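Side-chain contact in HicB3 antitoxin (PDB 4P78), which is the antitoxin of a toxin-antitoxin pair in Yersinia pestis, binding the HicA3 toxin and probably neutralising it: residues Ala27-Thr30 and Phe31-Ser35. Sequence-based numbering, arbitrary orientation.
Sequences AGNT and FADIS
Asp-33 turns back from the first turn of its helix onto the chain just before it. Asp-33 CB lies 3.3 Å from Thr-30 OG1, the two side chains crossing at about a right angle. CG stands anti to the backbone N (chi1 -163°), which carries the carboxylate past the threonine to Gly-28 and Asn-29; Asp-33 CG comes within 3.7 Å of Asn-29 N. There Asp-33 OD2 accepts an almost straight bond from Asn-29 N, 3.0 Å away, on its anti side and slightly out of the carboxylate plane; it also rests 3.4 Å from Gly-28 CA. Asp-33 OD1 comes close to Asn-24 of the HicA3 toxin chain. Thr-30 OG1 caps the helix through Asp-33 N at 3.0 Å, while the Asp-33 carboxylate holds the residue before the cap, Asn-29. The bond from Ile-34 N to Thr-30 O (2.9 Å) begins the helical pattern. On the buried side, Ile-34 CG1 packs 3.4 Å from Gly-28 N.

Strand 25-28, one of the two outermost strands of the antiparallel sheet within this chain, passes here into helix 31-52. Ile-34 and Phe-31 reach strands 14-17 and 2-9, Phe-31 stacking on Phe-14, while Asn-29 OD1 takes a hydrogen bond from Arg-46 of the HicA3 toxin chain.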
loop_
_atom_site.group_PDB
_atom_site.type_symbol
_atom_site.label_atom_id
_atom_site.label_comp_id
_atom_site.label_asym_id
_atom_site.label_seq_id
_atom_site.Cartn_x
_atom_site.Cartn_y
_atom_site.Cartn_z
ATOM N N ALA A 27 14.204 -5.513 3.725
ATOM C CA ALA A 27 14.728 -4.823 2.545
ATOM C C ALA A 27 14.814 -5.802 1.392
ATOM O O ALA A 27 14.820 -7.011 1.602
ATOM C CB ALA A 27 16.110 -4.205 2.828
ATOM N N GLY A 28 14.871 -5.278 0.174
ATOM C CA GLY A 28 14.960 -6.111 -1.006
ATOM C C GLY A 28 15.181 -5.273 -2.245
ATOM O O GLY A 28 14.894 -4.067 -2.261
ATOM N N ASN A 29 15.685 -5.923 -3.288
ATOM C CA ASN A 29 16.061 -5.243 -4.526
ATOM C C ASN A 29 14.897 -5.136 -5.503
ATOM O O ASN A 29 14.861 -4.237 -6.333
ATOM C CB ASN A 29 17.231 -5.971 -5.187
ATOM C CG ASN A 29 18.454 -6.031 -4.293
ATOM O OD1 ASN A 29 18.704 -5.116 -3.511
ATOM N ND2 ASN A 29 19.224 -7.112 -4.405
ATOM N N THR A 30 13.956 -6.067 -5.399
ATOM C CA THR A 30 12.759 -6.069 -6.232
ATOM C C THR A 30 11.558 -6.238 -5.337
ATOM O O THR A 30 11.703 -6.578 -4.157
ATOM C CB THR A 30 12.771 -7.205 -7.271
ATOM O OG1 THR A 30 12.639 -8.463 -6.594
ATOM C CG2 THR A 30 14.071 -7.195 -8.088
ATOM N N PHE A 31 10.369 -6.027 -5.884
ATOM C CA PHE A 31 9.183 -6.167 -5.067
ATOM C C PHE A 31 9.034 -7.623 -4.597
ATOM O O PHE A 31 8.665 -7.878 -3.451
ATOM C CB PHE A 31 7.949 -5.674 -5.832
ATOM C CG PHE A 31 7.910 -4.165 -6.013
ATOM C CD1 PHE A 31 7.751 -3.316 -4.922
ATOM C CD2 PHE A 31 8.029 -3.594 -7.274
ATOM C CE1 PHE A 31 7.709 -1.917 -5.090
ATOM C CE2 PHE A 31 7.995 -2.209 -7.441
ATOM C CZ PHE A 31 7.830 -1.378 -6.352
ATOM N N ALA A 32 9.366 -8.578 -5.459
ATOM C CA ALA A 32 9.331 -9.986 -5.065
ATOM C C ALA A 32 10.365 -10.284 -3.984
ATOM O O ALA A 32 10.140 -11.113 -3.096
ATOM C CB ALA A 32 9.564 -10.883 -6.272
ATOM N N ASP A 33 11.509 -9.612 -4.074
ATOM C CA ASP A 33 12.577 -9.803 -3.098
ATOM C C ASP A 33 12.150 -9.273 -1.728
ATOM O O ASP A 33 12.356 -9.926 -0.699
ATOM C CB ASP A 33 13.858 -9.103 -3.568
ATOM C CG ASP A 33 15.094 -9.591 -2.839
ATOM O OD1 ASP A 33 15.076 -10.740 -2.342
ATOM O OD2 ASP A 33 16.095 -8.838 -2.782
ATOM N N ILE A 34 11.545 -8.091 -1.715
ATOM C CA ILE A 34 11.241 -7.464 -0.449
ATOM C C ILE A 34 10.029 -8.137 0.227
ATOM O O ILE A 34 9.923 -8.123 1.452
ATOM C CB ILE A 34 11.028 -5.934 -0.600
ATOM C CG1 ILE A 34 11.553 -5.234 0.666
ATOM C CG2 ILE A 34 9.581 -5.602 -0.872
ATOM C CD1 ILE A 34 11.264 -3.738 0.778
ATOM N N SER A 35 9.150 -8.767 -0.557
ATOM C CA SER A 35 8.055 -9.535 0.027
ATOM C C SER A 35 8.566 -10.811 0.683
ATOM O O SER A 35 8.076 -11.212 1.742
ATOM C CB SER A 35 7.005 -9.870 -1.021
ATOM O OG SER A 35 6.339 -8.682 -1.413
#